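Superoxide dismutase [Fe] (Sulfolobus acidocaldarius, PDB 1B06) converts superoxide radicals into hydrogen peroxide and dioxygen at a mononuclear iron centre, protecting the cell from their toxicity. Local coordinates at residues N128-S133 / N182-Y187; V137-N142 / N158-L163; L167-F172 / D186-W191. One frame throughout, in Å; residues are numbered along the deposited sequence.

Overall arrangement
All three contacts lie in the C-terminal domain of the iron/manganese superoxide dismutase fold, around its antiparallel sheet and the helices beside it. Contacts 1 and 3 are neighbours, their centres about 8 Å apart; both use helix 184-191, and the salt bridge from R184 to E171 ties them together. Contact 2 sits about 21 Å from contact 1 and 18 Å from contact 3, toward the C-terminal end of strand 134-140, which neighbours strand 165-170 of contact 3. Along the chain, contact 2 falls between the two segments of contact 1, while contacts 1 and 3 end together, sharing D186 and Y187. Contact 3 reaches the iron through D170, whereas contacts 1 and 2 touch the third subunit.

Contact 1: residues N128-S133 / N182-Y187; sequences NSLPGS and NKRGDY
R184 reaches from the first turn of helix 184-191 to the chain that leaves helix 116-129, and its guanidinium group takes hold of the carbonyl oxygen of L130. Both terminal nitrogens point at this one atom: R184 NH2 lies 3.0 Å and R184 NH1 3.1 Å from L130 O. The grip is end-on, with the oxygen close to the guanidinium plane. NH1 arrives on a lone pair in the carbonyl plane, while NH2 stands 43° out of that plane. The arginine chain starts with CG anti to the backbone N (chi1 -161°) and bends at chi2 and chi3 on its way to the loop. G132 O, near the guanidinium plane, lies 2.6 Å from R184 NH2. The L130 side chain passes the arginine at about a right angle, its CD2 3.7 Å from R184 NH2. On the inner side, E171 pairs with R184 NE, so the guanidinium is fixed by a carboxylate as well as by backbone oxygen.

Toward solvent the fit is looser. N128 comes no nearer to G185 than 3.7 Å, from OD1 to the glycine CA, and two waters do much of the joining. One donates to N128 OD1 and is weakly held by R184 NH1; the other donates to G185 O and accepts a weak bond from N128 ND2. The end of helix 116-129 thus meets helix 184-191 largely through water, and the loop that follows it is held by the arginine. In the C-terminal alpha/beta domain of the iron/manganese superoxide dismutases, this fixes the first turn of helix 184-191 to the link between helix 116-129 and strand 134-140, with E171 next to the iron ligand D170.

Contact 2: residues V137-N142 / N158-L163; sequences VLYYDN and NHIAEL
Y139 and L163 bring the two backbones closest, with 6.0 Å between their CA atoms. Residues 137-140 belong to strand 134-140, the middle strand of the antiparallel sheet, whereas 158-163 is irregular chain that closes in a type II beta turn from I160 to L163, with a weak bond from L163 N to I160 O. The turn lies alongside the strand and offers it the side chains of I160 and L163.

The Y139 ring lies across both. CG stands anti to the carbonyl carbon (chi1 -59°), which sends the ring along the loop toward H159. Its CD1 meets L163 CB at 3.9 Å, the two side chains crossing at about a right angle, and its CD2 lies 4.3 Å from I160 CD1. V137 CG1, two residues back on the same strand, rests over the opposite face of the ring, near the rim. This packing attaches the connection between strands 147-153 and 165-170 to the sheet of the C-terminal domain, on a side where the third subunit also packs.

At the far end the phenol oxygen forms a hydrogen bond with the imidazole: Y139 OH and H159 ND1 are 2.8 Å apart, each lying at the edge of the other's ring. The H159 ring is held at its second nitrogen too, since NE2 bonds to H155 O. A phenylalanine in place of Y139 would probably leave H159 ND1 without its partner and the imidazole freer to turn. Beyond the tyrosine, L163 CD2 reaches 3.7 Å from D141 OD1; the aspartate's carboxylate is also bound by Y9 and K82 of the third subunit, and by S144 and E143 of its own chain.

Contact 3: residues L167-F172 / D186-W191; sequences LIVDEF and DYLNAW. With FE (Fe (III) ion), chain G.
V169 projects from strand 168-170 as a forked bump onto the indole of W191, one methyl over each part of the ring system. CG1 sits above the five-membered ring, 3.4 Å from its centroid and 12° off the normal, a CH-pi contact over the face. CG2 lies over the six-membered ring, 3.3 Å from W191 CH2. With its CG anti to the backbone N (chi1 167°), W191 lays the indole flat beneath both methyls, while L167 CG closes the edge at 3.9 Å from the same CH2. L188 closes in beside the bump, CD2 4.1 Å from V169 CG1; its CD1 faces E171 OE1, the carboxylate being bound by T136 and R184. The strand and helix 186-191 run roughly antiparallel, at 141°, their axes 10.3 Å apart; these side chains bridge the interval.

Two polar links border this apolar patch. A water donates to I168 O and accepts from W191 NE1, pinning the indole edge to the strand. Y187 OH donates to D170 O at 2.8 Å, in the carbonyl plane, and also bonds to Y87.

D170 turns its side chain to the iron, binding through OD2 at 1.9 Å, with H33, H84, H174 and a water completing the site. Its other oxygen, OD1, accepts from F172 N in an Asx turn, met from above the carboxylate plane. D170 is therefore held at its carbonyl by the helix and at its carboxylate by the iron and the backbone N-H of F172, consistent with Y187 acting from the second shell, probably helping to position the strand end from which D170 reaches the iron.

Contact 1: residues N128-S133 / N182-Y187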
loop_
_atom_site.group_PDB
_atom_site.type_symbol
_atom_site.label_atom_id
_atom_site.label_comp_id
_atom_site.label_asym_id
_atom_site.label_seq_id
_atom_site.Cartn_x
_atom_site.Cartn_y
_atom_site.Cartn_z
ATOM N N ASN A 128 -11.553 4.515 -14.598
ATOM C CA ASN A 128 -10.432 4.882 -15.445
ATOM C C ASN A 128 -9.318 5.597 -14.691
ATOM O O ASN A 128 -8.207 5.727 -15.208
ATOM C CB ASN A 128 -10.918 5.759 -16.596
ATOM C CG ASN A 128 -11.482 4.947 -17.730
ATOM O OD1 ASN A 128 -10.772 4.162 -18.355
ATOM N ND2 ASN A 128 -12.768 5.122 -18.001
ATOM N N SER A 129 -9.606 6.054 -13.473
ATOM C CA SER A 129 -8.608 6.762 -12.668
ATOM C C SER A 129 -7.742 5.818 -11.836
ATOM O O SER A 129 -6.721 6.228 -11.287
ATOM C CB SER A 129 -9.287 7.779 -11.747
ATOM O OG SER A 129 -9.874 7.144 -10.628
ATOM N N LEU A 130 -8.154 4.557 -11.753
ATOM C CA LEU A 130 -7.422 3.550 -10.994
ATOM C C LEU A 130 -5.978 3.402 -11.493
ATOM O O LEU A 130 -5.741 3.074 -12.653
ATOM C CB LEU A 130 -8.152 2.207 -11.085
ATOM C CG LEU A 130 -7.396 0.960 -10.620
ATOM C CD1 LEU A 130 -7.269 0.971 -9.112
ATOM C CD2 LEU A 130 -8.128 -0.287 -11.077
ATOM N N PRO A 131 -4.990 3.662 -10.620
ATOM C CA PRO A 131 -3.583 3.543 -11.022
ATOM C C PRO A 131 -3.059 2.107 -10.966
ATOM O O PRO A 131 -2.656 1.621 -9.910
ATOM C CB PRO A 131 -2.852 4.456 -10.043
ATOM C CG PRO A 131 -3.715 4.453 -8.805
ATOM C CD PRO A 131 -5.133 4.113 -9.222
ATOM N N GLY A 132 -3.066 1.428 -12.108
ATOM C CA GLY A 132 -2.580 0.063 -12.140
ATOM C C GLY A 132 -3.676 -0.979 -12.048
ATOM O O GLY A 132 -4.814 -0.725 -12.431
ATOM N N SER A 133 -3.322 -2.152 -11.528
ATOM C CA SER A 133 -4.240 -3.279 -11.386
ATOM C C SER A 133 -5.128 -3.199 -10.153
ATOM O O SER A 133 -4.679 -2.794 -9.082
ATOM C CB SER A 133 -3.442 -4.580 -11.347
ATOM O OG SER A 133 -3.077 -4.968 -12.657
ATOM N N ASN A 182 -3.863 -2.830 -24.163
ATOM C CA ASN A 182 -3.811 -1.737 -23.200
ATOM C C ASN A 182 -5.016 -0.808 -23.237
ATOM O O ASN A 182 -5.031 0.217 -22.553
ATOM C CB ASN A 182 -2.538 -0.920 -23.406
ATOM C CG ASN A 182 -2.525 -0.189 -24.730
ATOM O OD1 ASN A 182 -2.955 -0.723 -25.754
ATOM N ND2 ASN A 182 -2.026 1.043 -24.718
ATOM N N LYS A 183 -6.029 -1.164 -24.020
ATOM C CA LYS A 183 -7.224 -0.329 -24.137
ATOM C C LYS A 183 -8.253 -0.610 -23.049
ATOM O O LYS A 183 -9.364 -1.065 -23.321
ATOM C CB LYS A 183 -7.862 -0.521 -25.509
ATOM C CG LYS A 183 -7.796 0.716 -26.375
ATOM C CD LYS A 183 -6.550 0.721 -27.232
ATOM C CE LYS A 183 -6.866 0.253 -28.645
ATOM N NZ LYS A 183 -7.984 -0.735 -28.652
ATOM N N ARG A 184 -7.872 -0.319 -21.813
ATOM C CA ARG A 184 -8.725 -0.538 -20.656
ATOM C C ARG A 184 -10.070 0.186 -20.764
ATOM O O ARG A 184 -11.110 -0.348 -20.363
ATOM C CB ARG A 184 -7.976 -0.084 -19.406
ATOM C CG ARG A 184 -8.506 -0.646 -18.106
ATOM C CD ARG A 184 -8.455 0.421 -17.043
ATOM N NE ARG A 184 -7.553 0.076 -15.957
ATOM C CZ ARG A 184 -6.984 0.963 -15.149
ATOM N NH1 ARG A 184 -7.219 2.259 -15.304
ATOM N NH2 ARG A 184 -6.193 0.549 -14.171
ATOM N N GLY A 185 -10.046 1.401 -21.307
ATOM C CA GLY A 185 -11.266 2.180 -21.459
ATOM C C GLY A 185 -12.282 1.501 -22.357
ATOM O O GLY A 185 -13.479 1.560 -22.092
ATOM N N ASP A 186 -11.802 0.862 -23.424
ATOM C CA ASP A 186 -12.667 0.149 -24.359
ATOM C C ASP A 186 -13.320 -1.031 -23.651
ATOM O O ASP A 186 -14.487 -1.331 -23.887
ATOM C CB ASP A 186 -11.851 -0.371 -25.546
ATOM C CG ASP A 186 -11.381 0.739 -26.458
ATOM O OD1 ASP A 186 -11.345 1.908 -26.013
ATOM O OD2 ASP A 186 -11.050 0.440 -27.623
ATOM N N TYR A 187 -12.555 -1.701 -22.792
ATOM C CA TYR A 187 -13.055 -2.852 -22.044
ATOM C C TYR A 187 -14.164 -2.415 -21.094
ATOM O O TYR A 187 -15.197 -3.078 -20.988
ATOM C CB TYR A 187 -11.902 -3.506 -21.265
ATOM C CG TYR A 187 -12.310 -4.295 -20.036
ATOM C CD1 TYR A 187 -13.050 -5.473 -20.147
ATOM C CD2 TYR A 187 -11.933 -3.874 -18.758
ATOM C CE1 TYR A 187 -13.405 -6.219 -19.012
ATOM C CE2 TYR A 187 -12.282 -4.610 -17.617
ATOM C CZ TYR A 187 -13.015 -5.779 -17.749
ATOM O OH TYR A 187 -13.362 -6.498 -16.623
HETATM O O HOH W 1 -8.362 3.452 -18.235
HETATM O O HOH W 2 -14.308 3.929 -20.738
#

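Contact 2: residues V137-N142 / N158-L163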
loop_
_atom_site.group_PDB
_atom_site.type_symbol
_atom_site.label_atom_id
_atom_site.label_comp_id
_atom_site.label_asym_id
_atom_site.label_seq_id
_atom_site.Cartn_x
_atom_site.Cartn_y
_atom_site.Cartn_z
ATOM N N VAL A 137 -15.403 -0.745 -7.306
ATOM C CA VAL A 137 -16.560 -1.322 -6.649
ATOM C C VAL A 137 -17.592 -0.296 -6.221
ATOM O O VAL A 137 -17.281 0.882 -6.051
ATOM C CB VAL A 137 -16.094 -2.091 -5.384
ATOM C CG1 VAL A 137 -17.227 -2.886 -4.801
ATOM C CG2 VAL A 137 -14.931 -3.006 -5.732
ATOM N N LEU A 138 -18.827 -0.757 -6.061
ATOM C CA LEU A 138 -19.908 0.088 -5.578
ATOM C C LEU A 138 -20.410 -0.603 -4.315
ATOM O O LEU A 138 -20.940 -1.717 -4.382
ATOM C CB LEU A 138 -21.047 0.191 -6.592
ATOM C CG LEU A 138 -22.165 1.111 -6.088
ATOM C CD1 LEU A 138 -21.663 2.546 -6.090
ATOM C CD2 LEU A 138 -23.401 0.984 -6.958
ATOM N N TYR A 139 -20.209 0.041 -3.169
ATOM C CA TYR A 139 -20.644 -0.514 -1.892
ATOM C C TYR A 139 -21.953 0.133 -1.494
ATOM O O TYR A 139 -22.318 1.189 -2.000
ATOM C CB TYR A 139 -19.655 -0.193 -0.759
ATOM C CG TYR A 139 -18.239 -0.684 -0.921
ATOM C CD1 TYR A 139 -17.919 -2.026 -0.720
ATOM C CD2 TYR A 139 -17.208 0.204 -1.232
ATOM C CE1 TYR A 139 -16.601 -2.477 -0.825
ATOM C CE2 TYR A 139 -15.891 -0.231 -1.339
ATOM C CZ TYR A 139 -15.593 -1.573 -1.134
ATOM O OH TYR A 139 -14.293 -2.006 -1.242
ATOM N N TYR A 140 -22.659 -0.507 -0.574
ATOM C CA TYR A 140 -23.874 0.079 -0.055
ATOM C C TYR A 140 -23.557 0.314 1.413
ATOM O O TYR A 140 -23.257 -0.633 2.138
ATOM C CB TYR A 140 -25.067 -0.863 -0.161
ATOM C CG TYR A 140 -26.240 -0.331 0.625
ATOM C CD1 TYR A 140 -26.782 0.920 0.329
ATOM C CD2 TYR A 140 -26.781 -1.051 1.691
ATOM C CE1 TYR A 140 -27.830 1.445 1.075
ATOM C CE2 TYR A 140 -27.833 -0.535 2.445
ATOM C CZ TYR A 140 -28.352 0.716 2.132
ATOM O OH TYR A 140 -29.387 1.243 2.871
ATOM N N ASP A 141 -23.591 1.572 1.841
ATOM C CA ASP A 141 -23.304 1.897 3.228
ATOM C C ASP A 141 -24.593 1.981 4.022
ATOM O O ASP A 141 -25.346 2.943 3.904
ATOM C CB ASP A 141 -22.554 3.223 3.327
ATOM C CG ASP A 141 -22.158 3.556 4.752
ATOM O OD1 ASP A 141 -22.136 2.633 5.590
ATOM O OD2 ASP A 141 -21.873 4.738 5.036
ATOM N N ASN A 142 -24.837 0.962 4.833
ATOM C CA ASN A 142 -26.036 0.889 5.656
ATOM C C ASN A 142 -26.096 2.005 6.693
ATOM O O ASN A 142 -27.179 2.377 7.142
ATOM C CB ASN A 142 -26.085 -0.465 6.363
ATOM C CG ASN A 142 -24.714 -1.105 6.475
ATOM O OD1 ASN A 142 -24.273 -1.819 5.571
ATOM N ND2 ASN A 142 -24.029 -0.846 7.584
ATOM N N ASN A 158 -7.872 -0.492 -0.017
ATOM C CA ASN A 158 -8.949 0.498 -0.135
ATOM C C ASN A 158 -10.365 0.036 0.161
ATOM O O ASN A 158 -11.294 0.810 -0.001
ATOM C CB ASN A 158 -8.931 1.175 -1.513
ATOM C CG ASN A 158 -7.613 1.856 -1.814
ATOM O OD1 ASN A 158 -6.719 1.918 -0.965
ATOM N ND2 ASN A 158 -7.479 2.366 -3.031
ATOM N N HIS A 159 -10.547 -1.209 0.586
ATOM C CA HIS A 159 -11.890 -1.685 0.899
ATOM C C HIS A 159 -12.397 -0.890 2.089
ATOM O O HIS A 159 -11.609 -0.440 2.926
ATOM C CB HIS A 159 -11.891 -3.162 1.324
ATOM C CG HIS A 159 -11.729 -4.131 0.197
ATOM N ND1 HIS A 159 -12.646 -4.246 -0.826
ATOM C CD2 HIS A 159 -10.770 -5.053 -0.051
ATOM C CE1 HIS A 159 -12.257 -5.199 -1.655
ATOM N NE2 HIS A 159 -11.122 -5.704 -1.208
ATOM N N ILE A 160 -13.709 -0.715 2.168
ATOM C CA ILE A 160 -14.291 -0.037 3.312
ATOM C C ILE A 160 -14.832 -1.212 4.128
ATOM O O ILE A 160 -15.683 -1.975 3.652
ATOM C CB ILE A 160 -15.425 0.930 2.905
ATOM C CG1 ILE A 160 -14.849 2.094 2.086
ATOM C CG2 ILE A 160 -16.109 1.476 4.152
ATOM C CD1 ILE A 160 -15.894 3.089 1.604
ATOM N N ALA A 161 -14.303 -1.365 5.341
ATOM C CA ALA A 161 -14.662 -2.465 6.236
ATOM C C ALA A 161 -16.141 -2.790 6.382
ATOM O O ALA A 161 -16.960 -1.905 6.597
ATOM C CB ALA A 161 -14.053 -2.222 7.621
ATOM N N GLU A 162 -16.458 -4.078 6.256
ATOM C CA GLU A 162 -17.810 -4.612 6.410
ATOM C C GLU A 162 -18.885 -4.294 5.370
ATOM O O GLU A 162 -19.946 -4.916 5.379
ATOM C CB GLU A 162 -18.355 -4.226 7.786
ATOM C CG GLU A 162 -17.386 -4.443 8.930
ATOM C CD GLU A 162 -18.062 -4.291 10.275
ATOM O OE1 GLU A 162 -18.609 -3.204 10.553
ATOM O OE2 GLU A 162 -18.054 -5.263 11.056
ATOM N N LEU A 163 -18.636 -3.343 4.478
ATOM C CA LEU A 163 -19.650 -2.991 3.492
ATOM C C LEU A 163 -19.786 -4.016 2.367
ATOM O O LEU A 163 -18.790 -4.523 1.850
ATOM C CB LEU A 163 -19.347 -1.609 2.901
ATOM C CG LEU A 163 -19.256 -0.430 3.875
ATOM C CD1 LEU A 163 -19.369 0.872 3.097
ATOM C CD2 LEU A 163 -20.356 -0.521 4.919
#

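Contact 3: residues L167-F172 / D186-W191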
loop_
_atom_site.group_PDB
_atom_site.type_symbol
_atom_site.label_atom_id
_atom_site.label_comp_id
_atom_site.label_asym_id
_atom_site.label_seq_id
_atom_site.Cartn_x
_atom_site.Cartn_y
_atom_site.Cartn_z
ATOM N N LEU A 167 -21.912 -3.753 -7.004
ATOM C CA LEU A 167 -21.464 -3.773 -8.396
ATOM C C LEU A 167 -19.939 -3.830 -8.409
ATOM O O LEU A 167 -19.286 -3.219 -7.566
ATOM C CB LEU A 167 -21.950 -2.508 -9.116
ATOM C CG LEU A 167 -21.722 -2.402 -10.629
ATOM C CD1 LEU A 167 -22.565 -3.433 -11.356
ATOM C CD2 LEU A 167 -22.081 -0.997 -11.102
ATOM N N ILE A 168 -19.361 -4.551 -9.364
ATOM C CA ILE A 168 -17.910 -4.666 -9.408
ATOM C C ILE A 168 -17.324 -4.966 -10.783
ATOM O O ILE A 168 -17.901 -5.718 -11.568
ATOM C CB ILE A 168 -17.441 -5.768 -8.436
ATOM C CG1 ILE A 168 -15.914 -5.813 -8.379
ATOM C CG2 ILE A 168 -18.006 -7.110 -8.874
ATOM C CD1 ILE A 168 -15.377 -6.484 -7.135
ATOM N N VAL A 169 -16.166 -4.374 -11.064
ATOM C CA VAL A 169 -15.466 -4.591 -12.328
ATOM C C VAL A 169 -14.018 -4.932 -12.048
ATOM O O VAL A 169 -13.335 -4.200 -11.328
ATOM C CB VAL A 169 -15.409 -3.342 -13.225
ATOM C CG1 VAL A 169 -15.524 -3.760 -14.667
ATOM C CG2 VAL A 169 -16.469 -2.354 -12.837
ATOM N N ASP A 170 -13.550 -6.027 -12.631
ATOM C CA ASP A 170 -12.167 -6.456 -12.468
ATOM C C ASP A 170 -11.335 -5.612 -13.415
ATOM O O ASP A 170 -11.658 -5.515 -14.601
ATOM C CB ASP A 170 -12.027 -7.937 -12.837
ATOM C CG ASP A 170 -10.665 -8.509 -12.483
ATOM O OD1 ASP A 170 -9.741 -7.747 -12.113
ATOM O OD2 ASP A 170 -10.519 -9.744 -12.581
ATOM N N GLU A 171 -10.269 -5.001 -12.905
ATOM C CA GLU A 171 -9.420 -4.168 -13.744
ATOM C C GLU A 171 -7.969 -4.624 -13.787
ATOM O O GLU A 171 -7.076 -3.860 -14.160
ATOM C CB GLU A 171 -9.510 -2.705 -13.305
ATOM C CG GLU A 171 -10.753 -1.994 -13.841
ATOM C CD GLU A 171 -10.737 -0.505 -13.561
ATOM O OE1 GLU A 171 -10.071 0.246 -14.312
ATOM O OE2 GLU A 171 -11.389 -0.084 -12.586
ATOM N N PHE A 172 -7.732 -5.869 -13.390
ATOM C CA PHE A 172 -6.390 -6.435 -13.470
ATOM C C PHE A 172 -6.224 -6.599 -14.978
ATOM O O PHE A 172 -7.193 -6.889 -15.676
ATOM C CB PHE A 172 -6.345 -7.808 -12.802
ATOM C CG PHE A 172 -5.840 -7.782 -11.388
ATOM C CD1 PHE A 172 -6.556 -7.120 -10.391
ATOM C CD2 PHE A 172 -4.653 -8.430 -11.049
ATOM C CE1 PHE A 172 -6.094 -7.102 -9.068
ATOM C CE2 PHE A 172 -4.180 -8.420 -9.734
ATOM C CZ PHE A 172 -4.903 -7.755 -8.739
ATOM N N ASP A 186 -11.802 0.862 -23.424
ATOM C CA ASP A 186 -12.667 0.149 -24.359
ATOM C C ASP A 186 -13.320 -1.031 -23.651
ATOM O O ASP A 186 -14.487 -1.331 -23.887
ATOM C CB ASP A 186 -11.851 -0.371 -25.546
ATOM C CG ASP A 186 -11.381 0.739 -26.458
ATOM O OD1 ASP A 186 -11.345 1.908 -26.013
ATOM O OD2 ASP A 186 -11.050 0.440 -27.623
ATOM N N TYR A 187 -12.555 -1.701 -22.792
ATOM C CA TYR A 187 -13.055 -2.852 -22.044
ATOM C C TYR A 187 -14.164 -2.415 -21.094
ATOM O O TYR A 187 -15.197 -3.078 -20.988
ATOM C CB TYR A 187 -11.902 -3.506 -21.265
ATOM C CG TYR A 187 -12.310 -4.295 -20.036
ATOM C CD1 TYR A 187 -13.050 -5.473 -20.147
ATOM C CD2 TYR A 187 -11.933 -3.874 -18.758
ATOM C CE1 TYR A 187 -13.405 -6.219 -19.012
ATOM C CE2 TYR A 187 -12.282 -4.610 -17.617
ATOM C CZ TYR A 187 -13.015 -5.779 -17.749
ATOM O OH TYR A 187 -13.362 -6.498 -16.623
ATOM N N LEU A 188 -13.955 -1.291 -20.414
ATOM C CA LEU A 188 -14.951 -0.785 -19.474
ATOM C C LEU A 188 -16.267 -0.440 -20.172
ATOM O O LEU A 188 -17.345 -0.655 -19.619
ATOM C CB LEU A 188 -14.411 0.442 -18.734
ATOM C CG LEU A 188 -13.274 0.150 -17.750
ATOM C CD1 LEU A 188 -12.578 1.456 -17.354
ATOM C CD2 LEU A 188 -13.834 -0.576 -16.527
ATOM N N ASN A 189 -16.182 0.093 -21.385
ATOM C CA ASN A 189 -17.379 0.431 -22.140
ATOM C C ASN A 189 -18.124 -0.840 -22.541
ATOM O O ASN A 189 -19.353 -0.874 -22.548
ATOM C CB ASN A 189 -17.009 1.224 -23.389
ATOM C CG ASN A 189 -16.929 2.706 -23.124
ATOM O OD1 ASN A 189 -17.570 3.211 -22.203
ATOM N ND2 ASN A 189 -16.139 3.416 -23.925
ATOM N N ALA A 190 -17.380 -1.889 -22.871
ATOM C CA ALA A 190 -17.990 -3.158 -23.261
ATOM C C ALA A 190 -18.654 -3.846 -22.072
ATOM O O ALA A 190 -19.747 -4.406 -22.196
ATOM C CB ALA A 190 -16.941 -4.084 -23.857
ATOM N N TRP A 191 -17.980 -3.798 -20.922
ATOM C CA TRP A 191 -18.462 -4.423 -19.695
ATOM C C TRP A 191 -19.897 -4.032 -19.321
ATOM O O TRP A 191 -20.653 -4.861 -18.819
ATOM C CB TRP A 191 -17.495 -4.100 -18.544
ATOM C CG TRP A 191 -18.029 -4.425 -17.172
ATOM C CD1 TRP A 191 -18.183 -5.667 -16.619
ATOM C CD2 TRP A 191 -18.525 -3.492 -16.203
ATOM N NE1 TRP A 191 -18.749 -5.562 -15.369
ATOM C CE2 TRP A 191 -18.968 -4.239 -15.090
ATOM C CE3 TRP A 191 -18.640 -2.095 -16.170
ATOM C CZ2 TRP A 191 -19.517 -3.637 -13.954
ATOM C CZ3 TRP A 191 -19.189 -1.495 -15.039
ATOM C CH2 TRP A 191 -19.621 -2.267 -13.948
HETATM FE FE FE G . -9.299 -11.121 -12.297
HETATM O O HOH W 3 -19.900 -7.007 -13.058
HETATM O O HOH W 4 -8.449 -9.985 -10.778
#